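Local coordinates for protein SusD homolog (PDB 3FDH) that probably binds glycan at the bacterial surface for uptake across the outer membrane, as SusD does for starch, at residues I49-G54 / T432-D437; I41-S46 / A259-S264; E415-K420 / R439-L444. All coordinates share one frame; numbering follows the deposited sequence.

How the contacts relate
Contacts 1 and 2 adjoin, their centres about 8 Å apart, because helix 40-48 leads through a short turn into strand 52-54, which pairs antiparallel with strand 261-263. They are stitched together by Tyr51 N to Ser46 O (2.8 Å) and by Glu50 O to Ser264 OG (2.7 Å). Contact 3 shares helix 431-443 with contact 1 and lies about 12 Å from it between centres; the salt bridge Asp437 OD2 to Lys420 NZ, 2.7 Å, joins the two. Contacts 2 and 3 do not touch, with about 20 Å between centres and about 8 Å between nearest atoms. All three are buried within the SusD-like fold.

Contact 1: I49-G54 / T432-D437; sequences IEYEVG and TETYND
Tyr51 and Thr434 make the close half of this contact. The phenol reaches from the turn toward helix 431-443, while the threonine comes from the opposite direction to meet its hydroxyl end. Thr434 OG1 lies near the plane of the Tyr51 ring, at its edge, 2.8 Å from Tyr51 OH, and the methyl Thr434 CG2 lies 3.4 Å from the same phenol oxygen. Tyr51 OH also bonds to the carbonyl oxygen of Tyr421, so this buried phenol oxygen is held between two parts of the chain. With Ile49 CG1 between the backbone N and the carbonyl carbon (chi1 48°) and chi2 at 65°, Ile49 CD1 settles over one face of the Tyr51 ring, offset toward the rim, and reaches Thr434 CG2 at 4.0 Å.

The other half is looser and purely apolar, although equally buried. There Ile49 CG2 meets the edge of the Tyr435 ring in plane, at CD1, 4.0 Å away, and the Tyr435 hydroxyl turns to the carbonyl oxygen of Pro461.

The turn is a Schellman motif ending helix 40-48: Glu50, with positive phi (63°), is its C-prime residue, and Tyr51 N bonds back to Ser46 O. The contact thus joins the bend between helix 40-48 and strand 52-54 to the side of helix 431-443, with helix 106-127 packed against that helix at Thr432 and Asn436.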
loop_
_atom_site.group_PDB
_atom_site.type_symbol
_atom_site.label_atom_id
_atom_site.label_comp_id
_atom_site.label_asym_id
_atom_site.label_seq_id
_atom_site.Cartn_x
_atom_site.Cartn_y
_atom_site.Cartn_z
ATOM N N ILE A 49 -3.605 -10.686 -2.655
ATOM C CA ILE A 49 -4.354 -10.724 -1.378
ATOM C C ILE A 49 -5.849 -10.511 -1.545
ATOM O O ILE A 49 -6.597 -10.199 -0.625
ATOM C CB ILE A 49 -3.714 -9.898 -0.233
ATOM C CG1 ILE A 49 -3.328 -8.494 -0.657
ATOM C CG2 ILE A 49 -2.441 -10.654 0.208
ATOM C CD1 ILE A 49 -4.447 -7.625 -1.036
ATOM N N GLU A 50 -6.241 -10.671 -2.801
ATOM C CA GLU A 50 -7.643 -10.821 -3.176
ATOM C C GLU A 50 -8.597 -9.684 -2.915
ATOM O O GLU A 50 -9.790 -9.884 -2.649
ATOM C CB GLU A 50 -8.178 -12.159 -2.645
ATOM C CG GLU A 50 -7.399 -13.381 -3.188
ATOM C CD GLU A 50 -7.951 -14.721 -2.767
ATOM O OE1 GLU A 50 -9.020 -14.800 -2.144
ATOM O OE2 GLU A 50 -7.268 -15.727 -3.046
ATOM N N TYR A 51 -8.066 -8.481 -3.059
ATOM C CA TYR A 51 -8.913 -7.254 -3.052
ATOM C C TYR A 51 -9.658 -7.124 -4.395
ATOM O O TYR A 51 -10.755 -6.519 -4.524
ATOM C CB TYR A 51 -8.033 -6.038 -2.920
ATOM C CG TYR A 51 -7.635 -5.659 -1.518
ATOM C CD1 TYR A 51 -8.400 -6.069 -0.405
ATOM C CD2 TYR A 51 -6.540 -4.812 -1.296
ATOM C CE1 TYR A 51 -8.060 -5.659 0.889
ATOM C CE2 TYR A 51 -6.196 -4.405 -0.026
ATOM C CZ TYR A 51 -6.960 -4.785 1.062
ATOM O OH TYR A 51 -6.577 -4.362 2.322
ATOM N N GLU A 52 -8.993 -7.687 -5.394
ATOM C CA GLU A 52 -9.433 -7.730 -6.787
ATOM C C GLU A 52 -9.007 -8.992 -7.431
ATOM O O GLU A 52 -8.090 -9.672 -6.948
ATOM C CB GLU A 52 -8.893 -6.531 -7.609
ATOM C CG GLU A 52 -9.168 -5.132 -7.029
ATOM C CD GLU A 52 -10.605 -4.671 -6.985
ATOM O OE1 GLU A 52 -11.468 -5.257 -7.678
ATOM O OE2 GLU A 52 -10.860 -3.649 -6.286
ATOM N N VAL A 53 -9.635 -9.246 -8.572
ATOM C CA VAL A 53 -9.309 -10.410 -9.397
ATOM C C VAL A 53 -8.757 -9.959 -10.726
ATOM O O VAL A 53 -9.307 -9.100 -11.407
ATOM C CB VAL A 53 -10.539 -11.340 -9.608
ATOM C CG1 VAL A 53 -10.157 -12.584 -10.396
ATOM C CG2 VAL A 53 -11.135 -11.749 -8.257
ATOM N N GLY A 54 -7.594 -10.489 -11.087
ATOM C CA GLY A 54 -7.032 -10.197 -12.400
ATOM C C GLY A 54 -7.804 -11.019 -13.417
ATOM O O GLY A 54 -7.833 -12.247 -13.336
ATOM N N THR A 432 -0.594 -2.626 -1.492
ATOM C CA THR A 432 0.855 -2.815 -1.365
ATOM C C THR A 432 1.165 -3.161 0.100
ATOM O O THR A 432 1.785 -4.172 0.449
ATOM C CB THR A 432 1.577 -1.503 -1.777
ATOM O OG1 THR A 432 1.456 -1.321 -3.199
ATOM C CG2 THR A 432 3.037 -1.516 -1.413
ATOM N N GLU A 433 0.696 -2.307 0.978
ATOM C CA GLU A 433 0.935 -2.490 2.418
ATOM C C GLU A 433 0.150 -3.697 2.979
ATOM O O GLU A 433 0.622 -4.397 3.850
ATOM C CB GLU A 433 0.659 -1.181 3.162
ATOM C CG GLU A 433 0.904 -1.198 4.651
ATOM C CD GLU A 433 2.357 -1.441 5.034
ATOM O OE1 GLU A 433 3.239 -1.380 4.179
ATOM O OE2 GLU A 433 2.606 -1.652 6.236
ATOM N N THR A 434 -1.043 -3.952 2.469
ATOM C CA THR A 434 -1.831 -5.106 2.965
ATOM C C THR A 434 -1.144 -6.414 2.705
ATOM O O THR A 434 -1.185 -7.343 3.512
ATOM C CB THR A 434 -3.168 -5.149 2.387
ATOM O OG1 THR A 434 -3.879 -4.022 2.911
ATOM C CG2 THR A 434 -3.885 -6.455 2.791
ATOM N N TYR A 435 -0.428 -6.402 1.599
ATOM C CA TYR A 435 0.362 -7.568 1.172
ATOM C C TYR A 435 1.592 -7.804 2.085
ATOM O O TYR A 435 1.945 -8.942 2.391
ATOM C CB TYR A 435 0.755 -7.382 -0.271
ATOM C CG TYR A 435 1.678 -8.425 -0.803
ATOM C CD1 TYR A 435 1.222 -9.729 -1.066
ATOM C CD2 TYR A 435 2.974 -8.105 -1.125
ATOM C CE1 TYR A 435 2.073 -10.681 -1.566
ATOM C CE2 TYR A 435 3.816 -9.033 -1.640
ATOM C CZ TYR A 435 3.369 -10.319 -1.875
ATOM O OH TYR A 435 4.267 -11.185 -2.410
ATOM N N ASN A 436 2.175 -6.724 2.571
ATOM C CA ASN A 436 3.211 -6.798 3.600
ATOM C C ASN A 436 2.610 -7.375 4.872
ATOM O O ASN A 436 3.164 -8.287 5.447
ATOM C CB ASN A 436 3.825 -5.446 3.917
ATOM C CG ASN A 436 4.638 -4.890 2.776
ATOM O OD1 ASN A 436 5.302 -5.656 2.055
ATOM N ND2 ASN A 436 4.586 -3.552 2.591
ATOM N N ASP A 437 1.466 -6.846 5.315
ATOM C CA ASP A 437 0.858 -7.349 6.541
ATOM C C ASP A 437 0.542 -8.830 6.430
ATOM O O ASP A 437 0.718 -9.611 7.362
ATOM C CB ASP A 437 -0.459 -6.634 6.859
ATOM C CG ASP A 437 -0.282 -5.207 7.479
ATOM O OD1 ASP A 437 0.593 -5.002 8.347
ATOM O OD2 ASP A 437 -1.121 -4.325 7.189
#

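Contact 2: I41-S46 / A259-S264; sequences INTYAS and AGFGAS
Asn42 O is gripped twice by Ser46, the residue one helical turn on, whose CB rests against Phe261 across the contact. Ser46 N supplies the normal helix bond at 3.0 Å, and Ser46 OG adds a second at 2.8 Å from the opposite face of the carbonyl plane. Helix 40-48 is packed beside the two-stranded antiparallel sheet of 52-54 and 261-263 through one aromatic side chain of the second strand, Phe261.

The hydroxyl of Ser46 is thereby turned back onto its own helix, leaving Ser46 CB 4.2 Å from Phe261 CZ. Thr43 contributes its methyl. With CG2 anti to the backbone N (chi1 -64°), it reaches Phe261 CZ at 3.7 Å, while Thr43 OG1 bonds to the carbonyl oxygen of Gly39.

Phe251 and Phe254 of helix 250-258 also meet the Phe261 ring, and Leu59 of helix 57-63 touches it. Replacing Phe261 by an alanine would probably open a gap between strand and helix and leave the Thr43 methyl and both phenylalanines without their shared partner. At the ring's edge, Thr43 O lies in plane, 3.7 Å from Phe261 CE1.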
loop_
_atom_site.group_PDB
_atom_site.type_symbol
_atom_site.label_atom_id
_atom_site.label_comp_id
_atom_site.label_asym_id
_atom_site.label_seq_id
_atom_site.Cartn_x
_atom_site.Cartn_y
_atom_site.Cartn_z
ATOM N N ILE A 41 3.136 -2.439 -8.392
ATOM C CA ILE A 41 3.323 -3.169 -7.126
ATOM C C ILE A 41 1.956 -3.366 -6.473
ATOM O O ILE A 41 1.605 -4.463 -6.029
ATOM C CB ILE A 41 4.253 -2.426 -6.146
ATOM C CG1 ILE A 41 5.682 -2.360 -6.697
ATOM C CG2 ILE A 41 4.306 -3.140 -4.790
ATOM C CD1 ILE A 41 6.255 -3.669 -7.025
ATOM N N ASN A 42 1.178 -2.290 -6.489
ATOM C CA ASN A 42 -0.157 -2.227 -5.858
ATOM C C ASN A 42 -1.170 -3.019 -6.671
ATOM O O ASN A 42 -2.059 -3.692 -6.135
ATOM C CB ASN A 42 -0.662 -0.787 -5.720
ATOM C CG ASN A 42 -2.031 -0.681 -5.028
ATOM O OD1 ASN A 42 -2.130 -0.884 -3.806
ATOM N ND2 ASN A 42 -3.074 -0.232 -5.776
ATOM N N THR A 43 -1.004 -2.918 -7.982
ATOM C CA THR A 43 -1.899 -3.597 -8.910
ATOM C C THR A 43 -1.883 -5.112 -8.699
ATOM O O THR A 43 -2.939 -5.771 -8.561
ATOM C CB THR A 43 -1.592 -3.157 -10.360
ATOM O OG1 THR A 43 -1.898 -1.730 -10.442
ATOM C CG2 THR A 43 -2.453 -3.982 -11.374
ATOM N N TYR A 44 -0.675 -5.649 -8.649
ATOM C CA TYR A 44 -0.485 -7.092 -8.467
ATOM C C TYR A 44 -0.826 -7.515 -7.053
ATOM O O TYR A 44 -1.460 -8.550 -6.826
ATOM C CB TYR A 44 0.908 -7.531 -8.913
ATOM C CG TYR A 44 1.083 -7.571 -10.405
ATOM C CD1 TYR A 44 1.138 -6.391 -11.170
ATOM C CD2 TYR A 44 1.229 -8.775 -11.073
ATOM C CE1 TYR A 44 1.327 -6.438 -12.568
ATOM C CE2 TYR A 44 1.398 -8.840 -12.473
ATOM C CZ TYR A 44 1.462 -7.672 -13.211
ATOM O OH TYR A 44 1.647 -7.775 -14.580
ATOM N N ALA A 45 -0.412 -6.725 -6.075
ATOM C CA ALA A 45 -0.790 -7.001 -4.688
ATOM C C ALA A 45 -2.290 -7.182 -4.539
ATOM O O ALA A 45 -2.789 -8.049 -3.806
ATOM C CB ALA A 45 -0.277 -5.873 -3.763
ATOM N N SER A 46 -3.029 -6.348 -5.248
ATOM C CA SER A 46 -4.493 -6.392 -5.205
ATOM C C SER A 46 -5.017 -7.772 -5.524
ATOM O O SER A 46 -5.943 -8.279 -4.891
ATOM C CB SER A 46 -5.121 -5.389 -6.180
ATOM O OG SER A 46 -4.795 -4.060 -5.882
ATOM N N ALA A 259 -8.607 -2.470 -18.158
ATOM C CA ALA A 259 -9.885 -3.063 -17.769
ATOM C C ALA A 259 -9.623 -4.454 -17.191
ATOM O O ALA A 259 -10.364 -5.393 -17.420
ATOM C CB ALA A 259 -10.837 -3.141 -18.979
ATOM N N GLY A 260 -8.586 -4.554 -16.375
ATOM C CA GLY A 260 -8.078 -5.855 -15.944
ATOM C C GLY A 260 -8.425 -6.445 -14.615
ATOM O O GLY A 260 -7.897 -7.488 -14.242
ATOM N N PHE A 261 -9.312 -5.773 -13.917
ATOM C CA PHE A 261 -9.828 -6.215 -12.610
ATOM C C PHE A 261 -11.312 -6.566 -12.657
ATOM O O PHE A 261 -12.100 -5.975 -13.373
ATOM C CB PHE A 261 -9.745 -5.117 -11.552
ATOM C CG PHE A 261 -8.357 -4.779 -11.067
ATOM C CD1 PHE A 261 -7.450 -5.747 -10.727
ATOM C CD2 PHE A 261 -8.024 -3.459 -10.861
ATOM C CE1 PHE A 261 -6.217 -5.392 -10.236
ATOM C CE2 PHE A 261 -6.808 -3.103 -10.355
ATOM C CZ PHE A 261 -5.910 -4.061 -10.040
ATOM N N GLY A 262 -11.633 -7.559 -11.850
ATOM C CA GLY A 262 -12.974 -8.048 -11.592
ATOM C C GLY A 262 -13.214 -8.102 -10.082
ATOM O O GLY A 262 -12.300 -8.227 -9.283
ATOM N N ALA A 263 -14.465 -7.916 -9.700
ATOM C CA ALA A 263 -14.855 -7.909 -8.287
ATOM C C ALA A 263 -14.454 -9.238 -7.629
ATOM O O ALA A 263 -14.736 -10.313 -8.151
ATOM C CB ALA A 263 -16.365 -7.707 -8.183
ATOM N N SER A 264 -13.822 -9.134 -6.463
ATOM C CA SER A 264 -13.371 -10.288 -5.692
ATOM C C SER A 264 -14.460 -10.997 -4.921
ATOM O O SER A 264 -15.114 -10.400 -4.054
ATOM C CB SER A 264 -12.290 -9.857 -4.694
ATOM O OG SER A 264 -11.897 -10.941 -3.868
#

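Contact 3: E415-K420 / R439-L444; sequences ETMIQK and RRMKGL
Met417 and Met441, both selenomethionines, slide past each other in opposite directions between two helices. Met441 keeps its chain extended through chi2 (179°) and so carries its selenium across to the base of Met417, where SE lies 3.8 Å from Met417 CB. Met417 instead folds at both chi2 and chi3, and its methyl comes back to meet the methyl of Met441, CE to CE, at 3.7 Å. These apolar ends span a wide separation: the two short helical segments run nearly antiparallel (155°), and their axes come no closer than 13.1 Å.

Arg440 crosses Met417 at about a right angle, its chain bent at chi3, and brings NH2 to 3.9 Å from Met417 CE. Lys420, by contrast, is stretched out along its whole length, and its NZ arrives at the edge of the guanidinium group, 4.3 Å from Arg440 NH2. Asp437 probably offsets the closeness of the two cations: OD1 takes Arg440 NH2 and OD2 takes Lys420 NZ, so one carboxylate bridges both charges. Glu344 pairs with Arg440 NH1 as a second counter-charge.

The contact joins helices 412-423 and 431-443, which are consecutive in the chain. Helix 335-348 packs alongside through Phe340 and Glu344, while helices 354-379 and 393-410 touch helix 412-423 at Thr416 and Gln419.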
loop_
_atom_site.group_PDB
_atom_site.type_symbol
_atom_site.label_atom_id
_atom_site.label_comp_id
_atom_site.label_asym_id
_atom_site.label_seq_id
_atom_site.Cartn_x
_atom_site.Cartn_y
_atom_site.Cartn_z
ATOM N N GLU A 415 -9.532 -9.932 14.854
ATOM C CA GLU A 415 -10.543 -8.970 14.385
ATOM C C GLU A 415 -9.912 -7.668 13.901
ATOM O O GLU A 415 -10.295 -7.099 12.880
ATOM C CB GLU A 415 -11.590 -8.701 15.450
ATOM C CG GLU A 415 -12.666 -7.751 14.978
ATOM C CD GLU A 415 -13.505 -8.243 13.758
ATOM O OE1 GLU A 415 -13.547 -9.453 13.419
ATOM O OE2 GLU A 415 -14.173 -7.381 13.144
ATOM N N THR A 416 -8.930 -7.214 14.656
ATOM C CA THR A 416 -8.174 -6.029 14.307
ATOM C C THR A 416 -7.528 -6.171 12.931
ATOM O O THR A 416 -7.609 -5.279 12.110
ATOM C CB THR A 416 -7.107 -5.665 15.395
ATOM O OG1 THR A 416 -7.792 -5.336 16.624
ATOM C CG2 THR A 416 -6.169 -4.462 14.931
HETATM N N MSE A 417 -6.942 -7.315 12.630
HETATM C CA MSE A 417 -6.219 -7.426 11.390
HETATM C C MSE A 417 -7.175 -7.654 10.213
HETATM O O MSE A 417 -6.893 -7.225 9.075
HETATM C CB MSE A 417 -5.202 -8.530 11.510
HETATM C CG MSE A 417 -4.187 -8.347 12.659
HETATM SE SE MSE A 417 -3.270 -6.658 12.503
HETATM C CE MSE A 417 -2.454 -6.988 10.778
ATOM N N ILE A 418 -8.299 -8.324 10.500
ATOM C CA ILE A 418 -9.380 -8.480 9.485
ATOM C C ILE A 418 -9.887 -7.090 9.087
ATOM O O ILE A 418 -10.068 -6.777 7.907
ATOM C CB ILE A 418 -10.545 -9.373 9.960
ATOM C CG1 ILE A 418 -10.065 -10.835 10.055
ATOM C CG2 ILE A 418 -11.684 -9.282 8.966
ATOM C CD1 ILE A 418 -11.067 -11.854 10.716
ATOM N N GLN A 419 -10.093 -6.252 10.088
ATOM C CA GLN A 419 -10.562 -4.902 9.864
ATOM C C GLN A 419 -9.534 -4.050 9.124
ATOM O O GLN A 419 -9.896 -3.234 8.268
ATOM C CB GLN A 419 -11.055 -4.219 11.179
ATOM C CG GLN A 419 -12.359 -4.834 11.740
ATOM C CD GLN A 419 -13.533 -4.803 10.733
ATOM O OE1 GLN A 419 -13.737 -3.814 10.021
ATOM N NE2 GLN A 419 -14.308 -5.881 10.690
ATOM N N LYS A 420 -8.249 -4.273 9.393
ATOM C CA LYS A 420 -7.206 -3.518 8.725
ATOM C C LYS A 420 -7.299 -3.885 7.261
ATOM O O LYS A 420 -7.275 -3.051 6.386
ATOM C CB LYS A 420 -5.815 -3.854 9.309
ATOM C CG LYS A 420 -4.698 -3.015 8.772
ATOM C CD LYS A 420 -3.355 -3.313 9.409
ATOM C CE LYS A 420 -2.311 -2.237 9.136
ATOM N NZ LYS A 420 -0.891 -2.786 9.387
ATOM N N ARG A 439 1.922 -11.172 4.574
ATOM C CA ARG A 439 3.124 -11.969 4.608
ATOM C C ARG A 439 3.777 -11.932 6.002
ATOM O O ARG A 439 4.398 -12.889 6.459
ATOM C CB ARG A 439 4.128 -11.507 3.548
ATOM C CG ARG A 439 3.693 -11.791 2.138
ATOM C CD ARG A 439 4.805 -11.338 1.189
ATOM N NE ARG A 439 4.955 -9.891 1.193
ATOM C CZ ARG A 439 6.024 -9.237 0.789
ATOM N NH1 ARG A 439 7.074 -9.914 0.414
ATOM N NH2 ARG A 439 6.051 -7.936 0.853
ATOM N N ARG A 440 3.593 -10.831 6.699
ATOM C CA ARG A 440 4.171 -10.714 8.042
ATOM C C ARG A 440 3.415 -11.692 8.912
ATOM O O ARG A 440 4.032 -12.402 9.713
ATOM C CB ARG A 440 4.098 -9.293 8.575
ATOM C CG ARG A 440 4.471 -9.165 10.031
ATOM C CD ARG A 440 4.599 -7.727 10.464
ATOM N NE ARG A 440 3.394 -6.947 10.274
ATOM C CZ ARG A 440 2.431 -6.832 11.198
ATOM N NH1 ARG A 440 2.517 -7.484 12.358
ATOM N NH2 ARG A 440 1.370 -6.116 10.925
HETATM N N MSE A 441 2.086 -11.713 8.775
HETATM C CA MSE A 441 1.237 -12.685 9.522
HETATM C C MSE A 441 1.662 -14.119 9.239
HETATM O O MSE A 441 1.693 -14.969 10.138
HETATM C CB MSE A 441 -0.217 -12.542 9.206
HETATM C CG MSE A 441 -0.722 -11.466 10.074
HETATM SE SE MSE A 441 -2.610 -10.894 9.972
HETATM C CE MSE A 441 -2.634 -9.839 8.423
ATOM N N LYS A 442 1.964 -14.383 7.969
ATOM C CA LYS A 442 2.471 -15.689 7.586
ATOM C C LYS A 442 3.727 -16.078 8.366
ATOM O O LYS A 442 3.827 -17.195 8.898
ATOM C CB LYS A 442 2.797 -15.779 6.096
ATOM C CG LYS A 442 1.633 -16.069 5.259
ATOM C CD LYS A 442 1.990 -16.353 3.777
ATOM C CE LYS A 442 2.666 -17.675 3.548
ATOM N NZ LYS A 442 1.862 -18.893 3.810
ATOM N N GLY A 443 4.678 -15.148 8.428
ATOM C CA GLY A 443 5.907 -15.375 9.163
ATOM C C GLY A 443 5.665 -15.598 10.648
ATOM O O GLY A 443 6.405 -16.321 11.293
ATOM N N LEU A 444 4.582 -15.029 11.161
ATOM C CA LEU A 444 4.194 -15.143 12.577
ATOM C C LEU A 444 3.275 -16.357 12.792
ATOM O O LEU A 444 2.802 -16.624 13.879
ATOM C CB LEU A 444 3.467 -13.872 13.043
ATOM C CG LEU A 444 4.304 -12.602 13.032
ATOM C CD1 LEU A 444 3.483 -11.355 13.367
ATOM C CD2 LEU A 444 5.476 -12.786 14.008
#